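Local coordinates for hypothetical protein (PDB 4OO3) that is probably an NAD(P)-dependent oxidoreductase, pairing a Rossmann-fold nucleotide-binding domain with a C-terminal domain built on a large mixed beta sheet, at residues Glu186-Leu191 with Gly314-Ser319; Val217-His222 with Val301-Asn306; Arg161-Ile166 with Ala361-Val366. All coordinates share one frame; numbering follows the deposited sequence. Where two conformers were deposited one is given.

Contact 1 (Glu186-Leu191 with Gly314-Ser319); sequences ESVHHL and GDTHFS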
ATOM      1  N   GLU A 186       3.031  -7.788 -11.106  1.00 35.07           N
ATOM      2  CA  GLU A 186       1.928  -8.728 -10.971  1.00 38.15           C
ATOM      3  C   GLU A 186       1.993  -9.383  -9.598  1.00 36.05           C
ATOM      4  O   GLU A 186       3.021  -9.947  -9.228  1.00 34.78           O
ATOM      5  CB  GLU A 186       2.004  -9.783 -12.073  1.00 42.31           C
ATOM      6  CG  GLU A 186       1.810  -9.216 -13.476  1.00 48.69           C
ATOM      7  CD  GLU A 186       2.109 -10.222 -14.576  1.00 59.62           C
ATOM      8  OE1 GLU A 186       3.173 -10.886 -14.519  1.00 65.48           O
ATOM      9  OE2 GLU A 186       1.284 -10.333 -15.511  1.00 60.47           O
ATOM     10  N   SER A 187       0.901  -9.288  -8.843  1.00 33.97           N
ATOM     11  CA  SER A 187       0.832  -9.858  -7.503  1.00 33.99           C
ATOM     12  C   SER A 187      -0.324 -10.832  -7.404  1.00 34.89           C
ATOM     13  O   SER A 187      -1.381 -10.609  -7.991  1.00 38.27           O
ATOM     14  CB  SER A 187       0.648  -8.758  -6.458  1.00 31.12           C
ATOM     15  OG  SER A 187       1.625  -7.756  -6.603  1.00 31.66           O
ATOM     16  N   VAL A 188      -0.103 -11.916  -6.666  1.00 35.47           N
ATOM     17  CA  VAL A 188      -1.161 -12.845  -6.289  1.00 36.25           C
ATOM     18  C   VAL A 188      -1.210 -12.883  -4.763  1.00 37.59           C
ATOM     19  O   VAL A 188      -0.252 -13.328  -4.120  1.00 36.88           O
ATOM     20  CB  VAL A 188      -0.898 -14.258  -6.831  1.00 39.25           C
ATOM     21  CG1 VAL A 188      -2.059 -15.187  -6.500  1.00 39.73           C
ATOM     22  CG2 VAL A 188      -0.655 -14.212  -8.335  1.00 40.54           C
ATOM     23  N   HIS A 189      -2.317 -12.400  -4.202  1.00 36.37           N
ATOM     24  CA  HIS A 189      -2.546 -12.386  -2.759  1.00 35.59           C
ATOM     25  C   HIS A 189      -3.637 -13.376  -2.400  1.00 35.85           C
ATOM     26  O   HIS A 189      -4.317 -13.891  -3.277  1.00 36.12           O
ATOM     27  CB  HIS A 189      -2.949 -10.986  -2.305  1.00 34.80           C
ATOM     28  CG  HIS A 189      -1.854  -9.978  -2.455  1.00 34.49           C
ATOM     29  ND1 HIS A 189      -0.780  -9.919  -1.595  1.00 34.49           N
ATOM     30  CD2 HIS A 189      -1.654  -9.006  -3.376  1.00 34.90           C
ATOM     31  CE1 HIS A 189       0.033  -8.950  -1.977  1.00 33.95           C
ATOM     32  NE2 HIS A 189      -0.475  -8.379  -3.054  1.00 33.20           N
ATOM     33  N   HIS A 190      -3.801 -13.637  -1.106  1.00 37.91           N
ATOM     34  CA  HIS A 190      -4.750 -14.644  -0.636  1.00 39.40           C
ATOM     35  C   HIS A 190      -5.627 -14.145   0.510  1.00 39.21           C
ATOM     36  O   HIS A 190      -5.151 -13.477   1.420  1.00 37.74           O
ATOM     37  CB  HIS A 190      -4.006 -15.926  -0.268  1.00 40.60           C
ATOM     38  CG  HIS A 190      -3.323 -16.557  -1.438  1.00 41.55           C
ATOM     39  ND1 HIS A 190      -2.050 -16.205  -1.834  1.00 40.42           N
ATOM     40  CD2 HIS A 190      -3.756 -17.473  -2.336  1.00 42.48           C
ATOM     41  CE1 HIS A 190      -1.720 -16.899  -2.908  1.00 40.98           C
ATOM     42  NE2 HIS A 190      -2.738 -17.672  -3.236  1.00 41.64           N
ATOM     43  N   LEU A 191      -6.920 -14.467   0.441  1.00 40.63           N
ATOM     44  CA  LEU A 191      -7.909 -13.926   1.375  1.00 39.67           C
ATOM     45  C   LEU A 191      -7.778 -14.580   2.738  1.00 42.29           C
ATOM     46  O   LEU A 191      -7.879 -13.904   3.764  1.00 50.11           O
ATOM     47  CB  LEU A 191      -9.329 -14.127   0.838  1.00 39.66           C
ATOM     48  CG  LEU A 191      -9.654 -13.449  -0.499  1.00 38.19           C
ATOM     49  CD1 LEU A 191     -10.803 -14.152  -1.202  1.00 38.72           C
ATOM     50  CD2 LEU A 191      -9.963 -11.975  -0.303  1.00 37.46           C
ATOM     51  N   GLY A 314       2.197 -19.717  -1.082  1.00 58.24           N
ATOM     52  CA  GLY A 314       2.183 -18.362  -0.542  1.00 52.82           C
ATOM     53  C   GLY A 314       1.881 -17.284  -1.563  1.00 48.37           C
ATOM     54  O   GLY A 314       1.591 -17.573  -2.725  1.00 46.22           O
ATOM     55  N   ASP A 315       1.952 -16.034  -1.113  1.00 44.69           N
ATOM     56  CA  ASP A 315       1.745 -14.884  -1.980  1.00 42.80           C
ATOM     57  C   ASP A 315       2.915 -14.756  -2.939  1.00 43.05           C
ATOM     58  O   ASP A 315       4.068 -14.864  -2.529  1.00 42.38           O
ATOM     59  CB  ASP A 315       1.615 -13.610  -1.149  1.00 41.64           C
ATOM     60  CG  ASP A 315       0.389 -13.617  -0.259  1.00 43.26           C
ATOM     61  OD1 ASP A 315      -0.462 -14.524  -0.378  1.00 46.09           O
ATOM     62  OD2 ASP A 315       0.269 -12.706   0.572  1.00 46.31           O
ATOM     63  N   THR A 316       2.615 -14.535  -4.216  1.00 43.21           N
ATOM     64  CA  THR A 316       3.648 -14.411  -5.238  1.00 40.69           C
ATOM     65  C   THR A 316       3.732 -12.994  -5.800  1.00 42.60           C
ATOM     66  O   THR A 316       2.779 -12.213  -5.712  1.00 40.32           O
ATOM     67  CB  THR A 316       3.431 -15.417  -6.391  1.00 41.62           C
ATOM     68  OG1 THR A 316       2.222 -15.115  -7.095  1.00 38.95           O
ATOM     69  CG2 THR A 316       3.350 -16.836  -5.846  1.00 42.91           C
ATOM     70  N   HIS A 317       4.891 -12.668  -6.367  1.00 44.28           N
ATOM     71  CA  HIS A 317       5.090 -11.394  -7.057  1.00 41.45           C
ATOM     72  C   HIS A 317       6.189 -11.502  -8.105  1.00 39.30           C
ATOM     73  O   HIS A 317       7.240 -12.094  -7.857  1.00 40.10           O
ATOM     74  CB  HIS A 317       5.434 -10.270  -6.073  1.00 40.87           C
ATOM     75  CG  HIS A 317       5.551  -8.920  -6.718  1.00 37.62           C
ATOM     76  ND1 HIS A 317       4.460  -8.115  -6.960  1.00 37.24           N
ATOM     77  CD2 HIS A 317       6.626  -8.246  -7.188  1.00 37.80           C
ATOM     78  CE1 HIS A 317       4.858  -6.999  -7.544  1.00 38.34           C
ATOM     79  NE2 HIS A 317       6.167  -7.054  -7.696  1.00 38.12           N
ATOM     80  N   PHE A 318       5.914 -10.945  -9.279  1.00 38.23           N
ATOM     81  CA  PHE A 318       6.888 -10.867 -10.372  0.50 39.55           C
ATOM     82  C   PHE A 318       6.823  -9.481 -10.967  1.00 39.93           C
ATOM     83  O   PHE A 318       5.733  -8.949 -11.174  1.00 43.04           O
ATOM     84  CB  PHE A 318       6.592 -11.890 -11.476  0.50 39.23           C
ATOM     85  CG  PHE A 318       7.316 -11.618 -12.781  0.50 37.97           C
ATOM     86  CD1 PHE A 318       8.644 -11.977 -12.946  0.50 37.28           C
ATOM     87  CD2 PHE A 318       6.661 -11.008 -13.845  0.50 37.71           C
ATOM     88  CE1 PHE A 318       9.305 -11.736 -14.136  0.50 36.28           C
ATOM     89  CE2 PHE A 318       7.316 -10.763 -15.035  0.50 36.83           C
ATOM     90  CZ  PHE A 318       8.639 -11.133 -15.180  0.50 36.54           C
ATOM     91  N   SER A 319       7.988  -8.900 -11.240  1.00 39.78           N
ATOM     92  CA  SER A 319       8.052  -7.592 -11.875  1.00 37.76           C
ATOM     93  C   SER A 319       9.280  -7.435 -12.754  1.00 38.99           C
ATOM     94  O   SER A 319      10.320  -8.074 -12.529  1.00 38.38           O
ATOM     95  CB  SER A 319       8.027  -6.479 -10.829  1.00 37.70           C
ATOM     96  OG  SER A 319       9.203  -6.483 -10.043  1.00 38.14           O
TER
HETATM   97  O   HOH W   1      -2.230 -12.317   0.707  1.00 37.85           O

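Contact 2 (Val217-His222 with Val301-Asn306); sequences VDVTTH and VSVIWN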
ATOM      1  N   VAL A 217      -8.621  -1.189  -7.574  1.00 29.01           N
ATOM      2  CA  VAL A 217      -8.338   0.111  -6.930  1.00 27.93           C
ATOM      3  C   VAL A 217      -7.662  -0.017  -5.560  1.00 27.73           C
ATOM      4  O   VAL A 217      -7.313   0.988  -4.943  1.00 26.69           O
ATOM      5  CB  VAL A 217      -9.620   0.979  -6.783  1.00 27.60           C
ATOM      6  CG1 VAL A 217     -10.390   1.031  -8.096  1.00 28.71           C
ATOM      7  CG2 VAL A 217     -10.520   0.486  -5.652  1.00 27.60           C
ATOM      8  N   ASP A 218      -7.468  -1.250  -5.105  1.00 28.57           N
ATOM      9  CA  ASP A 218      -7.039  -1.524  -3.737  1.00 28.20           C
ATOM     10  C   ASP A 218      -5.520  -1.782  -3.696  1.00 26.52           C
ATOM     11  O   ASP A 218      -4.746  -0.848  -3.546  1.00 25.09           O
ATOM     12  CB  ASP A 218      -7.874  -2.686  -3.182  1.00 30.92           C
ATOM     13  CG  ASP A 218      -7.551  -3.023  -1.739  1.00 34.56           C
ATOM     14  OD1 ASP A 218      -6.860  -2.208  -1.086  1.00 31.86           O
ATOM     15  OD2 ASP A 218      -8.009  -4.097  -1.263  1.00 33.28           O
ATOM     16  N   VAL A 219      -5.087  -3.026  -3.862  1.00 28.43           N
ATOM     17  CA  VAL A 219      -3.656  -3.348  -3.811  1.00 27.68           C
ATOM     18  C   VAL A 219      -2.893  -2.680  -4.955  1.00 28.00           C
ATOM     19  O   VAL A 219      -1.710  -2.415  -4.809  1.00 26.93           O
ATOM     20  CB  VAL A 219      -3.426  -4.885  -3.802  1.00 28.86           C
ATOM     21  CG1 VAL A 219      -1.983  -5.271  -4.126  1.00 28.59           C
ATOM     22  CG2 VAL A 219      -3.823  -5.454  -2.453  1.00 28.43           C
ATOM     23  N   THR A 220      -3.570  -2.398  -6.077  1.00 28.82           N
ATOM     24  CA  THR A 220      -2.942  -1.693  -7.211  1.00 27.17           C
ATOM     25  C   THR A 220      -2.369  -0.338  -6.790  1.00 27.70           C
ATOM     26  O   THR A 220      -1.424   0.172  -7.400  1.00 28.80           O
ATOM     27  CB  THR A 220      -3.942  -1.405  -8.352  1.00 27.18           C
ATOM     28  OG1 THR A 220      -5.068  -0.691  -7.825  1.00 28.47           O
ATOM     29  CG2 THR A 220      -4.417  -2.694  -9.022  1.00 27.67           C
ATOM     30  N   THR A 221      -2.978   0.268  -5.782  1.00 27.58           N
ATOM     31  CA  THR A 221      -2.452   1.499  -5.196  1.00 28.56           C
ATOM     32  C   THR A 221      -0.951   1.348  -4.934  1.00 27.49           C
ATOM     33  O   THR A 221      -0.160   2.144  -5.419  1.00 26.69           O
ATOM     34  CB  THR A 221      -3.225   1.846  -3.909  1.00 29.72           C
ATOM     35  OG1 THR A 221      -4.589   2.113  -4.251  1.00 31.89           O
ATOM     36  CG2 THR A 221      -2.654   3.070  -3.209  1.00 34.64           C
ATOM     37  N   HIS A 222      -0.570   0.300  -4.206  1.00 28.49           N
ATOM     38  CA  HIS A 222       0.847   0.009  -3.955  1.00 28.60           C
ATOM     39  C   HIS A 222       1.655  -0.105  -5.250  1.00 28.98           C
ATOM     40  O   HIS A 222       2.771   0.415  -5.332  1.00 25.78           O
ATOM     41  CB  HIS A 222       1.018  -1.305  -3.195  1.00 27.73           C
ATOM     42  CG  HIS A 222       0.488  -1.286  -1.799  1.00 28.48           C
ATOM     43  ND1 HIS A 222       0.790  -0.290  -0.897  1.00 29.70           N
ATOM     44  CD2 HIS A 222      -0.305  -2.163  -1.139  1.00 30.71           C
ATOM     45  CE1 HIS A 222       0.198  -0.545   0.256  1.00 30.95           C
ATOM     46  NE2 HIS A 222      -0.475  -1.677   0.135  1.00 32.81           N
ATOM     47  N   VAL A 301       0.132  -3.076 -14.354  1.00 32.13           N
ATOM     48  CA  VAL A 301       0.016  -3.605 -13.001  1.00 30.09           C
ATOM     49  C   VAL A 301      -1.166  -4.549 -12.899  1.00 30.04           C
ATOM     50  O   VAL A 301      -2.185  -4.355 -13.562  1.00 29.28           O
ATOM     51  CB  VAL A 301      -0.100  -2.499 -11.934  1.00 28.48           C
ATOM     52  CG1 VAL A 301       1.089  -1.556 -12.023  1.00 27.63           C
ATOM     53  CG2 VAL A 301      -1.408  -1.737 -12.069  1.00 28.71           C
ATOM     54  N   SER A 302      -1.025  -5.562 -12.050  1.00 29.57           N
ATOM     55  CA  SER A 302      -2.021  -6.608 -11.938  1.00 31.95           C
ATOM     56  C   SER A 302      -2.088  -7.183 -10.517  1.00 32.79           C
ATOM     57  O   SER A 302      -1.062  -7.346  -9.845  1.00 28.10           O
ATOM     58  CB  SER A 302      -1.691  -7.712 -12.944  1.00 33.63           C
ATOM     59  OG  SER A 302      -2.537  -8.825 -12.770  1.00 37.37           O
ATOM     60  N   VAL A 303      -3.307  -7.490 -10.074  1.00 35.29           N
ATOM     61  CA  VAL A 303      -3.539  -8.044  -8.745  1.00 36.25           C
ATOM     62  C   VAL A 303      -4.582  -9.152  -8.822  1.00 36.70           C
ATOM     63  O   VAL A 303      -5.664  -8.950  -9.361  1.00 37.60           O
ATOM     64  CB  VAL A 303      -4.028  -6.975  -7.744  1.00 37.67           C
ATOM     65  CG1 VAL A 303      -4.304  -7.613  -6.389  1.00 39.63           C
ATOM     66  CG2 VAL A 303      -3.000  -5.855  -7.595  1.00 37.16           C
ATOM     67  N   ILE A 304      -4.235 -10.318  -8.284  1.00 36.10           N
ATOM     68  CA  ILE A 304      -5.162 -11.422  -8.130  1.00 36.17           C
ATOM     69  C   ILE A 304      -5.290 -11.769  -6.642  1.00 35.43           C
ATOM     70  O   ILE A 304      -4.295 -11.840  -5.923  1.00 33.72           O
ATOM     71  CB  ILE A 304      -4.701 -12.659  -8.930  1.00 38.45           C
ATOM     72  CG1 ILE A 304      -4.780 -12.358 -10.434  1.00 39.30           C
ATOM     73  CG2 ILE A 304      -5.540 -13.881  -8.563  1.00 39.35           C
ATOM     74  CD1 ILE A 304      -4.278 -13.460 -11.342  1.00 40.95           C
ATOM     75  N   TRP A 305      -6.528 -11.971  -6.199  1.00 34.08           N
ATOM     76  CA  TRP A 305      -6.822 -12.457  -4.865  1.00 32.00           C
ATOM     77  C   TRP A 305      -7.466 -13.833  -4.967  1.00 34.94           C
ATOM     78  O   TRP A 305      -8.623 -13.968  -5.373  1.00 34.94           O
ATOM     79  CB  TRP A 305      -7.760 -11.489  -4.135  1.00 32.31           C
ATOM     80  CG  TRP A 305      -7.052 -10.300  -3.533  1.00 29.97           C
ATOM     81  CD1 TRP A 305      -6.805  -9.102  -4.131  1.00 30.27           C
ATOM     82  CD2 TRP A 305      -6.502 -10.212  -2.218  1.00 30.14           C
ATOM     83  NE1 TRP A 305      -6.132  -8.268  -3.270  1.00 30.93           N
ATOM     84  CE2 TRP A 305      -5.930  -8.930  -2.089  1.00 30.12           C
ATOM     85  CE3 TRP A 305      -6.424 -11.099  -1.138  1.00 30.24           C
ATOM     86  CZ2 TRP A 305      -5.304  -8.507  -0.918  1.00 30.16           C
ATOM     87  CZ3 TRP A 305      -5.797 -10.680   0.022  1.00 30.14           C
ATOM     88  CH2 TRP A 305      -5.245  -9.395   0.125  1.00 29.45           C
ATOM     89  N   ASN A 306      -6.708 -14.861  -4.618  1.00 35.56           N
ATOM     90  CA  ASN A 306      -7.273 -16.189  -4.488  1.00 39.52           C
ATOM     91  C   ASN A 306      -7.686 -16.420  -3.039  1.00 37.79           C
ATOM     92  O   ASN A 306      -7.374 -15.610  -2.163  1.00 35.65           O
ATOM     93  CB  ASN A 306      -6.285 -17.245  -4.985  1.00 40.21           C
ATOM     94  CG  ASN A 306      -6.098 -17.195  -6.489  1.00 42.70           C
ATOM     95  OD1 ASN A 306      -7.053 -16.995  -7.244  1.00 44.50           O
ATOM     96  ND2 ASN A 306      -4.864 -17.377  -6.935  1.00 43.60           N
TER
HETATM   97  O   HOH W   2      -6.528  -5.545  -4.505  1.00 28.49           O

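Contact 3 (Arg161-Ile166 with Ala361-Val366); sequences RELSTI and ASMEKV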
ATOM      1  N   ARG A 161      15.013   0.721  -7.264  1.00 38.84           N
ATOM      2  CA  ARG A 161      15.098   2.177  -7.427  1.00 39.34           C
ATOM      3  C   ARG A 161      16.548   2.644  -7.578  1.00 39.66           C
ATOM      4  O   ARG A 161      16.854   3.430  -8.477  1.00 40.59           O
ATOM      5  CB  ARG A 161      14.439   2.879  -6.231  1.00 38.23           C
ATOM      6  CG  ARG A 161      14.487   4.408  -6.224  1.00 38.06           C
ATOM      7  CD  ARG A 161      13.576   4.924  -5.120  1.00 37.26           C
ATOM      8  NE  ARG A 161      13.894   6.273  -4.646  1.00 38.12           N
ATOM      9  CZ  ARG A 161      13.101   7.345  -4.746  1.00 39.56           C
ATOM     10  NH1 ARG A 161      11.908   7.289  -5.329  1.00 41.26           N
ATOM     11  NH2 ARG A 161      13.510   8.504  -4.258  1.00 42.31           N
ATOM     12  N   GLU A 162      17.426   2.158  -6.701  1.00 36.61           N
ATOM     13  CA  GLU A 162      18.835   2.563  -6.714  1.00 39.57           C
ATOM     14  C   GLU A 162      19.533   2.173  -8.000  1.00 38.15           C
ATOM     15  O   GLU A 162      20.188   3.006  -8.625  1.00 35.32           O
ATOM     16  CB  GLU A 162      19.605   1.991  -5.519  1.00 43.91           C
ATOM     17  CG  GLU A 162      20.054   3.059  -4.530  1.00 51.74           C
ATOM     18  CD  GLU A 162      21.214   3.890  -5.046  1.00 57.52           C
ATOM     19  OE1 GLU A 162      22.156   3.317  -5.636  1.00 66.04           O
ATOM     20  OE2 GLU A 162      21.191   5.120  -4.853  1.00 66.15           O
ATOM     21  N   LEU A 163      19.377   0.908  -8.389  1.00 37.31           N
ATOM     22  CA  LEU A 163      20.025   0.380  -9.584  1.00 37.33           C
ATOM     23  C   LEU A 163      19.532   1.051 -10.867  1.00 35.97           C
ATOM     24  O   LEU A 163      20.313   1.252 -11.799  1.00 34.36           O
ATOM     25  CB  LEU A 163      19.832  -1.134  -9.670  1.00 37.88           C
ATOM     26  CG  LEU A 163      20.564  -1.976  -8.618  1.00 38.65           C
ATOM     27  CD1 LEU A 163      20.251  -3.447  -8.838  1.00 40.46           C
ATOM     28  CD2 LEU A 163      22.064  -1.749  -8.659  1.00 39.62           C
ATOM     29  N   SER A 164      18.246   1.396 -10.906  1.00 33.92           N
ATOM     30  CA  SER A 164      17.644   2.021 -12.081  1.00 33.63           C
ATOM     31  C   SER A 164      18.176   3.427 -12.341  1.00 33.81           C
ATOM     32  O   SER A 164      18.121   3.908 -13.473  1.00 33.13           O
ATOM     33  CB  SER A 164      16.126   2.075 -11.940  1.00 33.36           C
ATOM     34  OG  SER A 164      15.717   3.061 -11.001  1.00 34.48           O
ATOM     35  N   THR A 165      18.675   4.082 -11.292  1.00 34.77           N
ATOM     36  CA  THR A 165      19.287   5.409 -11.406  1.00 35.61           C
ATOM     37  C   THR A 165      20.780   5.380 -11.762  1.00 37.87           C
ATOM     38  O   THR A 165      21.400   6.436 -11.861  1.00 37.75           O
ATOM     39  CB  THR A 165      19.142   6.208 -10.098  1.00 36.36           C
ATOM     40  OG1 THR A 165      19.752   5.479  -9.029  1.00 39.63           O
ATOM     41  CG2 THR A 165      17.678   6.460  -9.772  1.00 34.85           C
ATOM     42  N   ILE A 166      21.352   4.191 -11.956  1.00 39.50           N
ATOM     43  CA  ILE A 166      22.766   4.058 -12.330  1.00 40.86           C
ATOM     44  C   ILE A 166      22.876   3.679 -13.815  1.00 39.53           C
ATOM     45  O   ILE A 166      22.692   2.517 -14.175  1.00 39.28           O
ATOM     46  CB  ILE A 166      23.493   3.013 -11.456  1.00 41.25           C
ATOM     47  CG1 ILE A 166      23.298   3.342  -9.972  1.00 41.45           C
ATOM     48  CG2 ILE A 166      24.978   2.989 -11.786  1.00 43.83           C
ATOM     49  CD1 ILE A 166      23.837   2.295  -9.019  1.00 41.62           C
ATOM     50  N   ALA A 361      32.095  -2.075 -10.849  1.00 49.74           N
ATOM     51  CA  ALA A 361      32.382  -0.676 -10.500  1.00 48.72           C
ATOM     52  C   ALA A 361      31.180   0.015  -9.846  1.00 46.03           C
ATOM     53  O   ALA A 361      31.338   0.756  -8.873  1.00 46.95           O
ATOM     54  CB  ALA A 361      32.829   0.104 -11.729  1.00 49.12           C
ATOM     55  N   SER A 362      29.983  -0.238 -10.374  1.00 43.61           N
ATOM     56  CA  SER A 362      28.755   0.345  -9.827  1.00 42.57           C
ATOM     57  C   SER A 362      28.365  -0.227  -8.467  1.00 43.06           C
ATOM     58  O   SER A 362      27.810   0.485  -7.630  1.00 41.41           O
ATOM     59  CB  SER A 362      27.585   0.152 -10.794  1.00 41.28           C
ATOM     60  OG  SER A 362      27.823   0.814 -12.019  1.00 42.44           O
HETATM   61  N   MSE A 363      28.651  -1.509  -8.247  1.00 45.13           N
HETATM   62  CA  MSE A 363      28.257  -2.170  -6.999  1.00 45.37           C
HETATM   63  C   MSE A 363      29.033  -1.651  -5.816  1.00 47.99           C
HETATM   64  O   MSE A 363      28.552  -1.719  -4.683  1.00 45.88           O
HETATM   65  CB  MSE A 363      28.409  -3.685  -7.099  1.00 46.91           C
HETATM   66  CG  MSE A 363      27.295  -4.324  -7.922  1.00 46.09           C
HETATM   67 SE   MSE A 363      25.485  -3.882  -7.263  0.75 46.32          SE
HETATM   68  CE  MSE A 363      25.584  -4.734  -5.487  1.00 47.03           C
ATOM     69  N   GLU A 364      30.229  -1.118  -6.055  1.00 50.65           N
ATOM     70  CA  GLU A 364      30.969  -0.437  -4.995  1.00 53.24           C
ATOM     71  C   GLU A 364      30.116   0.687  -4.393  1.00 52.36           C
ATOM     72  O   GLU A 364      29.963   0.780  -3.175  1.00 52.13           O
ATOM     73  CB  GLU A 364      32.289   0.114  -5.536  1.00 55.88           C
ATOM     74  CG  GLU A 364      33.281  -0.971  -5.930  1.00 59.61           C
ATOM     75  CD  GLU A 364      34.529  -0.431  -6.605  1.00 62.15           C
ATOM     76  OE1 GLU A 364      34.673   0.806  -6.725  1.00 61.22           O
ATOM     77  OE2 GLU A 364      35.370  -1.256  -7.019  1.00 64.84           O
ATOM     78  N   LYS A 365      29.549   1.519  -5.261  1.00 53.69           N
ATOM     79  CA  LYS A 365      28.648   2.597  -4.850  1.00 57.02           C
ATOM     80  C   LYS A 365      27.417   2.048  -4.100  1.00 55.47           C
ATOM     81  O   LYS A 365      27.023   2.592  -3.071  1.00 54.30           O
ATOM     82  CB  LYS A 365      28.269   3.454  -6.082  1.00 66.95           C
ATOM     83  CG  LYS A 365      26.832   3.971  -6.185  1.00 77.80           C
ATOM     84  CD  LYS A 365      26.527   5.118  -5.226  1.00 82.99           C
ATOM     85  CE  LYS A 365      25.397   6.001  -5.745  1.00 84.93           C
ATOM     86  NZ  LYS A 365      24.228   5.221  -6.245  1.00 86.76           N
ATOM     87  N   VAL A 366      26.843   0.956  -4.605  1.00 52.92           N
ATOM     88  CA  VAL A 366      25.642   0.341  -4.018  1.00 48.47           C
ATOM     89  C   VAL A 366      25.916  -0.288  -2.645  1.00 46.23           C
ATOM     90  O   VAL A 366      25.077  -0.225  -1.753  1.00 45.62           O
ATOM     91  CB  VAL A 366      25.043  -0.725  -4.969  1.00 46.51           C
ATOM     92  CG1 VAL A 366      23.856  -1.435  -4.332  1.00 45.38           C
ATOM     93  CG2 VAL A 366      24.627  -0.080  -6.287  1.00 47.83           C
TER

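Contact 1 (Glu186-Leu191 with Gly314-Ser319)
His190 and Asp315 meet at the end of an antiparallel strand pair, where strands 183-190 and 316-322 run side by side in the mixed sheet of the C-terminal domain. His190 ND1 donates to Asp315 OD1 at 2.7 Å, and the bond is close to straight, 171° at the hydrogen. Ring and carboxylate are nearly coplanar, 14° apart, so the acid comes in at the edge of the imidazole and fixes its rotation. The backbone amide of the same histidine, His190 N, donates to a water at 2.7 Å. That water also lies by Asp315 OD2, too close for the step to be more than doubtful as modelled, so a solvent link may add to the direct bond. Behind that pair, the strands zip together by ordinary backbone bonds. Val188 and Thr316 form one hydrogen-bonded pair, with Val188 N to Thr316 O at 3.1 Å, and Glu186 and Phe318 form the next, with Glu186 N to Phe318 O at 2.9 Å. Between them Ser187 and His317 make a non-hydrogen-bonded pair, and their side chains share the opposite face of the sheet from Val188 and Thr316. There Ser187 OG and His317 ND1 are hydrogen-bonded at 2.9 Å, the hydroxyl lying at the edge of the ring; Leu223 of helix 220-231 packs against both residues. Farther out, strand 297-306 bonds along the other side of strand 183-190, and Phe309 meets the His190 ring edge-to-face. On the face that Val188 shares with Thr316, the threonine hydroxyl sits between its own backbone N and carbonyl carbon (chi1 65°), which brings Thr316 OG1 within 3.2 Å of Val188 CB.

Contact 2 (Val217-His222 with Val301-Asn306)
Val219 N and Trp305 NE1 both donate to one water, each at 3.0 Å, so a single oxygen ties the backbone around the head of helix 220-231 to the indole of strand 297-306. The rest of the contact is apolar, the leading end of that helix lying on one face of the sheet. Right beside the water bridge, methyl Val219 CG2 comes up to the edge of the indole, close to its plane, 3.7 Å from Trp305 CZ2 and equally near NE1. The other branch turns to the next side chain along this face: Val219 CG1 is 3.7 Å from Val303 CG2. That same Val303 methyl is also touched by Thr220 CG2 at 3.7 Å, so one methyl meets both Val219 and Thr220. The threonine can offer a methyl because its hydroxyl is turned back, between backbone N and carbonyl carbon (chi1 55°), where Thr220 OG1 bonds to Ile216 O. Val301 continues the row more loosely. His189, on the adjacent strand, adds to the surroundings: its ring meets that of Trp305, and Val219 packs on it. Asp218 turns elsewhere, to Lys119 in a salt bridge and to Gln212. The order Asp218 to His222 recalls the Asp-x-x-x-His signature of Gfo/Idh/MocA-type oxidoreductases, consistent with a place near the active-site cleft. Methyl packing thus dominates in setting the helix on the sheet, and the polar link is left to one water, which accepts from two N-H donors that cannot bond to each other.

Contact 3 (Arg161-Ile166 with Ala361-Val366)
Two bent side chains bring opposite charges together: Glu162 folds at its second torsion (chi2 -74°), while Lys365 turns at chi2 (74°) and again at chi4 (46°), so that its ammonium swings across to the carboxylate. The resulting salt bridge is forked but weak as hydrogen bonding, with Lys365 NZ 2.9 Å from Glu162 OE1 and 3.3 Å from Glu162 OE2. It joins the end of helix 155-164 to the later part of helix 352-369. Under it lies an apolar patch in which Ile166 does most of the work, its two branches reaching different partners. The CG2 branch presses on the serine, Ile166 CG2 lying 3.6 Å from Ser362 OG, whose polar partner is Asp358 O one turn back in its own helix. The longer branch turns off at roughly a right angle to it, and Ile166 CD1 meets Val366 CG2 at 3.7 Å while also lying near the lysine ammonium. Leu163 crosses Val366 at about a right angle, with Leu163 CD2 touching that same valine methyl at 3.9 Å, and the selenium of selenomethionine Met363 adds a looser contact. Were Ile166 replaced by an alanine, Val366 CG2 would probably lose its nearest partner across the contact and a gap open beside it. The turn that carries Ile166 is closed by Ile166 N bonding to Leu163 O at 3.1 Å as the chain leaves the helix. Leu163 also packs on Leu328, Leu342 and Val344, so the patch carries on into the sheet. Cohesion between the two helices therefore comes from methyl packing on the inner side, with a weakly hydrogen-bonded ion pair, on an exposed lysine, spanning them at the outer one.

In the fold
Contacts 1 and 2 share the mixed sheet and touch each other, because strand 183-190 lies between strand 316-322 and strand 297-306; His189 N probably bonds to Ile304 O where they join. Contact 2 is the buried one, joining a helix to a sheet face through methyl groups and one water. Contact 1 lies nearer the surface and relies on backbone bonds with polar side chains about them. Contact 3 sits apart, its centre 27 Å from that of contact 1 and 29 Å from that of contact 2, partly buried between two helices, with the only salt bridge across any of the three. Along the chain, contact 2 nests within contact 1, and both nest within contact 3.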